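Local coordinates for protein ammonium transporter (Kuenenia stuttgartiensis, PDB 6EU6) that probably senses ammonium and relays its presence across the membrane, as the ammonium-transporter-family part of a sensor histidine kinase, at residues N7-W12 with L229-N234; L56-V61 with F130-I135; V61-M66 with I77-A82. All coordinates share one frame; numbering follows the deposited sequence.

From the N terminus, helix 2-34 comes first, and interaction 1 ties it to the loop between helices 206-226 and 234-261, closing a span of 216 residues. Both other contacts lie within that span. The next helix, 40-67, serves both: its residues 56-61 pack on helix 121-144 in interaction 2, and residues 61-66 meet the loop before helix 93-114 in interaction 3. The loop closed by interaction 3, only ten residues long, lies within that of interaction 2, so no two contacts cross. Interactions 2 and 3 share Val-61, with centres about 9 Å apart; interaction 1 stays about 10 Å from interaction 3 at the nearest atoms.

Interaction 1 of 3, residues N7-W12 with L229-N234; sequences NINHLW and LRVSVN
Asn-9 supplies the polar part of this contact: its OD1 accepts a hydrogen bond from Val-231 N at 3.0 Å. The N-H is well aligned (160°), but the donor sits 42° out of the carbonyl plane, above the amide rather than on a lone pair. OD1 also accepts from Gln-5 NE2, one turn earlier on helix 2-34, so two donors fix the amide. Arg-230 runs alongside Asn-9; in the conformer given, one of two, OD1 lies 3.9 Å above one face of the guanidinium, near its rim, and the two planes are perpendicular. Asn-9 ND2 and Arg-230 NH2 come near each other, but both are donors and they are not hydrogen-bonded.

The apolar part centres on Val-231. With CG1 anti to the backbone N (chi1 -175°), Val-231 turns its CG2 to Ile-8 CG2, 3.3 Å away, tighter than usual for two carbons, with the side chains roughly at right angles. The same methyl touches Trp-12 CB at 3.5 Å. The indole NE1 bonds instead to Gly-225 O, tying the ring to the helix that precedes the loop.

A leucine in place of Asn-9 would remove the amide oxygen and would probably leave Val-231 N, and the Gln-5 amide, without this acceptor.

Ile-8 also packs on Ile-8 of both other subunits, and Trp-12 on Leu-11 of the third, which is consistent with a position near the threefold axis of the trimer. Chemically, one side-chain oxygen serves both a loop N-H and Gln-5, whereas Arg-230 O, buried by the contact, has no partner in the model.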
# COMPACT_ATOMS: atom_id res chain seq x y z
N ASN A 7 -18.83 -13.44 10.38
CA ASN A 7 -17.68 -13.67 9.49
C ASN A 7 -17.32 -12.46 8.64
O ASN A 7 -16.16 -12.14 8.49
CB ASN A 7 -17.92 -14.83 8.54
CG ASN A 7 -17.77 -16.16 9.23
OD1 ASN A 7 -17.27 -16.19 10.33
ND2 ASN A 7 -18.19 -17.25 8.56
N ILE A 8 -18.32 -11.79 8.10
CA ILE A 8 -18.13 -10.57 7.29
C ILE A 8 -17.52 -9.47 8.19
O ILE A 8 -16.73 -8.66 7.73
CB ILE A 8 -19.52 -10.16 6.81
CG1 ILE A 8 -19.94 -11.11 5.70
CG2 ILE A 8 -19.58 -8.76 6.33
CD1 ILE A 8 -21.43 -10.97 5.37
N ASN A 9 -17.93 -9.44 9.46
CA ASN A 9 -17.54 -8.40 10.38
C ASN A 9 -16.07 -8.60 10.76
O ASN A 9 -15.30 -7.62 10.80
CB ASN A 9 -18.40 -8.42 11.63
CG ASN A 9 -19.76 -7.86 11.41
OD1 ASN A 9 -20.13 -7.29 10.40
ND2 ASN A 9 -20.57 -8.07 12.39
N HIS A 10 -15.67 -9.84 10.96
CA HIS A 10 -14.25 -10.18 11.08
C HIS A 10 -13.42 -9.76 9.89
O HIS A 10 -12.39 -9.16 10.04
CB HIS A 10 -14.02 -11.68 11.30
CG HIS A 10 -14.26 -12.14 12.69
ND1 HIS A 10 -13.32 -12.01 13.68
CD2 HIS A 10 -15.28 -12.82 13.24
CE1 HIS A 10 -13.78 -12.52 14.80
NE2 HIS A 10 -14.97 -13.00 14.56
N LEU A 11 -13.89 -10.10 8.71
CA LEU A 11 -13.19 -9.79 7.52
C LEU A 11 -12.92 -8.28 7.44
O LEU A 11 -11.77 -7.87 7.13
CB LEU A 11 -13.97 -10.27 6.31
CG LEU A 11 -13.40 -9.94 4.92
CD1 LEU A 11 -11.96 -10.41 4.80
CD2 LEU A 11 -14.29 -10.59 3.85
N TRP A 12 -13.96 -7.46 7.68
CA TRP A 12 -13.78 -6.02 7.51
C TRP A 12 -12.83 -5.48 8.60
O TRP A 12 -11.86 -4.75 8.31
CB TRP A 12 -15.08 -5.28 7.49
CG TRP A 12 -14.94 -3.76 7.54
CD1 TRP A 12 -15.61 -2.90 8.37
CD2 TRP A 12 -14.08 -2.93 6.73
NE1 TRP A 12 -15.23 -1.62 8.15
CE2 TRP A 12 -14.31 -1.59 7.13
CE3 TRP A 12 -13.12 -3.19 5.71
CZ2 TRP A 12 -13.62 -0.50 6.56
CZ3 TRP A 12 -12.42 -2.11 5.14
CH2 TRP A 12 -12.70 -0.76 5.57
N LEU A 229 -16.85 -1.50 13.48
CA LEU A 229 -16.76 -2.85 14.02
C LEU A 229 -17.74 -3.83 13.38
O LEU A 229 -17.95 -4.87 13.88
CB LEU A 229 -16.87 -2.83 15.54
CG LEU A 229 -15.77 -2.05 16.21
CD1 LEU A 229 -15.99 -2.01 17.72
CD2 LEU A 229 -14.39 -2.59 15.89
N ARG A 230 -18.30 -3.48 12.22
CA ARG A 230 -19.26 -4.33 11.53
C ARG A 230 -19.43 -3.75 10.14
O ARG A 230 -19.08 -2.60 9.90
CB ARG A 230 -20.63 -4.37 12.24
CG ARG A 230 -21.51 -3.16 11.96
CD ARG A 230 -22.88 -3.34 12.59
NE ARG A 230 -23.06 -4.75 12.85
CZ ARG A 230 -23.53 -5.62 11.96
NH1 ARG A 230 -23.95 -5.22 10.74
NH2 ARG A 230 -23.59 -6.89 12.33
N VAL A 231 -19.95 -4.56 9.22
CA VAL A 231 -20.19 -4.07 7.89
C VAL A 231 -21.62 -3.72 7.78
O VAL A 231 -22.45 -4.54 8.04
CB VAL A 231 -19.89 -5.17 6.85
CG1 VAL A 231 -20.04 -4.61 5.46
CG2 VAL A 231 -18.50 -5.77 7.08
N SER A 232 -21.90 -2.50 7.37
CA SER A 232 -23.26 -2.04 7.01
C SER A 232 -23.09 -1.07 5.87
O SER A 232 -21.98 -0.67 5.52
CB SER A 232 -23.99 -1.33 8.15
OG SER A 232 -23.19 -0.38 8.85
N VAL A 233 -24.18 -0.63 5.33
CA VAL A 233 -24.27 0.51 4.41
C VAL A 233 -23.52 1.77 4.92
O VAL A 233 -22.98 2.59 4.16
CB VAL A 233 -25.78 0.77 4.13
CG1 VAL A 233 -26.46 -0.55 3.74
CG2 VAL A 233 -26.50 1.28 5.35
N ASN A 234 -23.37 1.86 6.23
CA ASN A 234 -22.68 2.98 6.82
C ASN A 234 -21.19 3.08 6.48
O ASN A 234 -20.55 4.13 6.75
CB ASN A 234 -22.84 2.92 8.34
CG ASN A 234 -24.24 3.16 8.74
OD1 ASN A 234 -24.89 4.02 8.15
ND2 ASN A 234 -24.75 2.37 9.67

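Interaction 2 of 3, residues L56-V61 with F130-I135; sequences LVFFSV and FIVAII
Val-57 lays its CG1 over the step from Val-132 to Ala-133, 3.6 Å from Ala-133 CB and 3.7 Å from Val-132 CG1. Holding CG1 anti to its backbone N (chi1 169°) directs that methyl at the opposing helix. Val-132 replies with its own CG1, which fits against the next residue along: it is 3.8 Å from Phe-58 CB and near the plane of the Phe-58 ring, at its edge, the two side chains crossing at about a right angle. Farther on, Val-61 CG2 reaches Ala-133 CB at 4.0 Å. No hydrogen bond crosses; the evidence is van der Waals contact throughout, and the small Ala-133 is consistent with the segment axes approaching to 8.7 Å at a shallow crossing of -21°, both helices running the same way. Each segment includes a wider pi-type turn, and in segment 56-61 Ser-60 OG donates to Leu-56 O at 2.8 Å, so its hydroxyl is satisfied within its own helix. The pair belongs to the transmembrane helix bundle of the Amt family: helix 93-114 lies against both partners, Ala-104 touching Phe-58 and Ala-108 touching Val-132, while Leu-56 and Phe-59 pack on Met-244 of the second subunit.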
# COMPACT_ATOMS: atom_id res chain seq x y z
N LEU A 56 4.22 -5.58 21.39
CA LEU A 56 4.42 -6.50 22.52
C LEU A 56 3.87 -5.94 23.85
O LEU A 56 3.28 -6.66 24.64
CB LEU A 56 5.90 -6.83 22.70
CG LEU A 56 6.56 -7.67 21.60
CD1 LEU A 56 8.00 -7.89 22.00
CD2 LEU A 56 5.89 -8.97 21.48
N VAL A 57 4.02 -4.65 24.07
CA VAL A 57 3.54 -4.04 25.33
C VAL A 57 2.02 -4.06 25.34
O VAL A 57 1.38 -4.32 26.36
CB VAL A 57 4.12 -2.64 25.48
CG1 VAL A 57 3.43 -1.87 26.64
CG2 VAL A 57 5.60 -2.72 25.67
N PHE A 58 1.40 -3.82 24.18
CA PHE A 58 -0.03 -3.77 24.14
C PHE A 58 -0.60 -5.19 24.25
O PHE A 58 -1.62 -5.38 24.92
CB PHE A 58 -0.58 -3.12 22.87
CG PHE A 58 -2.05 -2.76 22.95
CD1 PHE A 58 -2.48 -1.74 23.73
CD2 PHE A 58 -2.97 -3.46 22.27
CE1 PHE A 58 -3.82 -1.41 23.80
CE2 PHE A 58 -4.32 -3.16 22.33
CZ PHE A 58 -4.74 -2.10 23.08
N PHE A 59 0.07 -6.17 23.62
CA PHE A 59 -0.31 -7.56 23.80
C PHE A 59 -0.24 -7.94 25.30
O PHE A 59 -1.16 -8.58 25.83
CB PHE A 59 0.56 -8.48 22.99
CG PHE A 59 0.37 -9.95 23.26
CD1 PHE A 59 -0.66 -10.66 22.68
CD2 PHE A 59 1.25 -10.63 24.06
CE1 PHE A 59 -0.85 -12.01 22.97
CE2 PHE A 59 1.08 -11.97 24.34
CZ PHE A 59 0.03 -12.65 23.82
N SER A 60 0.81 -7.53 25.98
CA SER A 60 1.05 -8.06 27.33
C SER A 60 0.12 -7.39 28.35
O SER A 60 -0.56 -8.08 29.14
CB SER A 60 2.49 -7.80 27.76
OG SER A 60 3.35 -8.43 26.85
N VAL A 61 0.16 -6.07 28.39
CA VAL A 61 -0.65 -5.35 29.38
C VAL A 61 -1.64 -4.34 28.88
O VAL A 61 -2.75 -4.17 29.48
CB VAL A 61 0.23 -4.72 30.47
CG1 VAL A 61 1.16 -5.76 31.04
CG2 VAL A 61 1.03 -3.59 29.95
N PHE A 130 6.15 3.32 27.73
CA PHE A 130 5.34 3.98 28.77
C PHE A 130 3.95 4.40 28.28
O PHE A 130 2.93 4.15 28.95
CB PHE A 130 6.11 5.11 29.41
CG PHE A 130 5.40 5.74 30.60
CD1 PHE A 130 5.40 5.12 31.87
CD2 PHE A 130 4.78 7.00 30.49
CE1 PHE A 130 4.74 5.73 32.94
CE2 PHE A 130 4.13 7.56 31.59
CZ PHE A 130 4.12 6.93 32.80
N ILE A 131 3.87 4.98 27.09
CA ILE A 131 2.59 5.39 26.57
C ILE A 131 1.69 4.20 26.33
O ILE A 131 0.49 4.26 26.64
CB ILE A 131 2.69 6.38 25.40
CG1 ILE A 131 1.27 6.99 25.14
CG2 ILE A 131 3.20 5.70 24.14
CD1 ILE A 131 1.21 7.98 24.01
N VAL A 132 2.26 3.08 25.85
CA VAL A 132 1.47 1.95 25.51
C VAL A 132 0.99 1.10 26.73
O VAL A 132 -0.07 0.46 26.67
CB VAL A 132 2.19 1.06 24.48
CG1 VAL A 132 1.32 -0.13 24.11
CG2 VAL A 132 2.43 1.84 23.14
N ALA A 133 1.81 1.09 27.79
CA ALA A 133 1.56 0.33 29.04
C ALA A 133 0.66 1.07 30.01
O ALA A 133 -0.09 0.42 30.68
CB ALA A 133 2.90 -0.03 29.74
N ILE A 134 0.69 2.41 30.01
CA ILE A 134 0.06 3.27 31.04
C ILE A 134 -0.88 4.34 30.49
O ILE A 134 -2.10 4.24 30.62
CB ILE A 134 1.15 3.88 31.97
CG1 ILE A 134 1.71 2.71 32.81
CG2 ILE A 134 0.53 4.88 32.95
CD1 ILE A 134 3.11 2.88 33.13
N ILE A 135 -0.31 5.33 29.85
CA ILE A 135 -1.09 6.52 29.44
C ILE A 135 -2.23 6.13 28.52
O ILE A 135 -3.41 6.41 28.81
CB ILE A 135 -0.20 7.62 28.81
CG1 ILE A 135 0.86 8.08 29.81
CG2 ILE A 135 -1.02 8.78 28.28
CD1 ILE A 135 1.81 9.09 29.23

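Interaction 3 of 3, residues V61-M66 with I77-A82; sequences VGFGFM and IDLFFA
Phe-80 brings the edge of its ring against the helix: CE1 lies 3.5 Å from Phe-65 CD1 and 3.6 Å from the backbone Val-61 O, both near the plane of the Phe-80 ring. The Phe-65 and Phe-80 planes stand at 88° with centroids 5.4 Å apart, yet the approach is oblique. Asp-78 O stands over the centre of one Phe-80 face, 4.2 Å above the plane. Next to the two rings is Gly-64, whose CA comes to 3.0 Å from Asp-78 O; a modelled CB there would fall 2.5 Å from Phe-80 CD1, a clash, so the backbones can meet this closely because no side chain intervenes. Phe-63, with CG anti to its N (chi1 -176°), sends the CE2 edge of its ring to Leu-79 CD1. One water joins the two segments, accepting from Gly-64 N and donating to Leu-79 O, each at 2.9 Å.

The pattern is that of a connecting loop folded back over the end of a membrane helix: after helix 40-67, the two-stranded antiparallel hairpin of 70-71 and 75-76 reverses the chain and returns it along the last turns of the helix. Ser-60 O takes a probable backbone bond from Phe-81 N in the loop.

Farther out, Phe-65 forms a backbone bond with Gly-76, and Asp-78 OD1 accepts from Lys-69 N. The Phe-63 ring meets those of Phe-67 and Phe-97.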
# COMPACT_ATOMS: atom_id res chain seq x y z
N VAL A 61 0.16 -6.07 28.39
CA VAL A 61 -0.65 -5.35 29.38
C VAL A 61 -1.64 -4.34 28.88
O VAL A 61 -2.75 -4.17 29.48
CB VAL A 61 0.23 -4.72 30.47
CG1 VAL A 61 1.16 -5.76 31.04
CG2 VAL A 61 1.03 -3.59 29.95
N GLY A 62 -1.31 -3.67 27.79
CA GLY A 62 -2.17 -2.56 27.36
C GLY A 62 -3.61 -2.93 27.09
O GLY A 62 -4.55 -2.26 27.53
N PHE A 63 -3.82 -3.99 26.31
CA PHE A 63 -5.15 -4.38 25.97
C PHE A 63 -5.96 -4.67 27.27
O PHE A 63 -7.14 -4.33 27.36
CB PHE A 63 -5.18 -5.58 25.05
CG PHE A 63 -6.57 -5.96 24.59
CD1 PHE A 63 -7.13 -5.38 23.44
CD2 PHE A 63 -7.34 -6.90 25.29
CE1 PHE A 63 -8.39 -5.70 23.01
CE2 PHE A 63 -8.62 -7.18 24.91
CZ PHE A 63 -9.17 -6.62 23.75
N GLY A 64 -5.33 -5.32 28.25
CA GLY A 64 -6.06 -5.68 29.46
C GLY A 64 -6.47 -4.45 30.26
O GLY A 64 -7.63 -4.30 30.60
N PHE A 65 -5.54 -3.54 30.45
CA PHE A 65 -5.83 -2.29 31.14
C PHE A 65 -6.95 -1.53 30.46
O PHE A 65 -7.77 -0.88 31.13
CB PHE A 65 -4.63 -1.38 31.20
CG PHE A 65 -3.58 -1.77 32.21
CD1 PHE A 65 -3.82 -2.65 33.25
CD2 PHE A 65 -2.33 -1.18 32.14
CE1 PHE A 65 -2.82 -2.99 34.18
CE2 PHE A 65 -1.35 -1.45 33.10
CZ PHE A 65 -1.59 -2.38 34.14
N MET A 66 -6.98 -1.58 29.12
CA MET A 66 -7.90 -0.77 28.35
C MET A 66 -9.32 -1.40 28.27
O MET A 66 -10.33 -0.72 28.39
CB MET A 66 -7.37 -0.63 26.91
CG MET A 66 -8.19 0.35 26.06
SD MET A 66 -7.09 1.04 24.76
CE MET A 66 -8.27 2.04 23.79
N ILE A 77 -8.78 -5.12 34.43
CA ILE A 77 -7.93 -5.97 35.32
C ILE A 77 -7.80 -7.41 34.89
O ILE A 77 -7.31 -8.24 35.64
CB ILE A 77 -8.40 -5.90 36.80
CG1 ILE A 77 -9.79 -6.55 36.99
CG2 ILE A 77 -8.38 -4.46 37.30
CD1 ILE A 77 -10.33 -6.50 38.40
N ASP A 78 -8.20 -7.70 33.67
CA ASP A 78 -7.87 -8.98 33.07
C ASP A 78 -7.66 -8.79 31.58
O ASP A 78 -7.54 -7.65 31.14
CB ASP A 78 -8.94 -10.01 33.44
CG ASP A 78 -10.25 -9.80 32.77
OD1 ASP A 78 -10.48 -8.86 31.98
OD2 ASP A 78 -11.13 -10.63 33.10
N LEU A 79 -7.56 -9.91 30.86
CA LEU A 79 -7.23 -10.00 29.43
C LEU A 79 -5.78 -9.60 29.15
O LEU A 79 -5.37 -9.33 28.00
CB LEU A 79 -8.17 -9.17 28.61
CG LEU A 79 -9.63 -9.61 28.62
CD1 LEU A 79 -10.54 -8.61 27.96
CD2 LEU A 79 -9.73 -10.96 27.92
N PHE A 80 -4.96 -9.64 30.19
CA PHE A 80 -3.53 -9.59 29.99
C PHE A 80 -3.05 -10.79 29.15
O PHE A 80 -3.53 -11.93 29.35
CB PHE A 80 -2.80 -9.50 31.33
CG PHE A 80 -3.30 -8.39 32.17
CD1 PHE A 80 -3.18 -7.08 31.71
CD2 PHE A 80 -3.93 -8.64 33.38
CE1 PHE A 80 -3.64 -6.03 32.46
CE2 PHE A 80 -4.41 -7.59 34.13
CZ PHE A 80 -4.27 -6.27 33.68
N PHE A 81 -2.13 -10.53 28.20
CA PHE A 81 -1.60 -11.58 27.32
C PHE A 81 -2.72 -12.23 26.52
O PHE A 81 -2.65 -13.42 26.17
CB PHE A 81 -0.83 -12.64 28.10
CG PHE A 81 0.29 -12.08 28.92
CD1 PHE A 81 1.45 -11.60 28.29
CD2 PHE A 81 0.20 -12.00 30.29
CE1 PHE A 81 2.46 -11.07 29.01
CE2 PHE A 81 1.21 -11.46 31.01
CZ PHE A 81 2.35 -11.02 30.38
N ALA A 82 -3.77 -11.44 26.31
CA ALA A 82 -4.98 -11.90 25.64
C ALA A 82 -5.63 -13.09 26.36
O ALA A 82 -6.25 -13.92 25.72
CB ALA A 82 -4.66 -12.25 24.21
O HOH W 1 -3.38 -7.28 27.39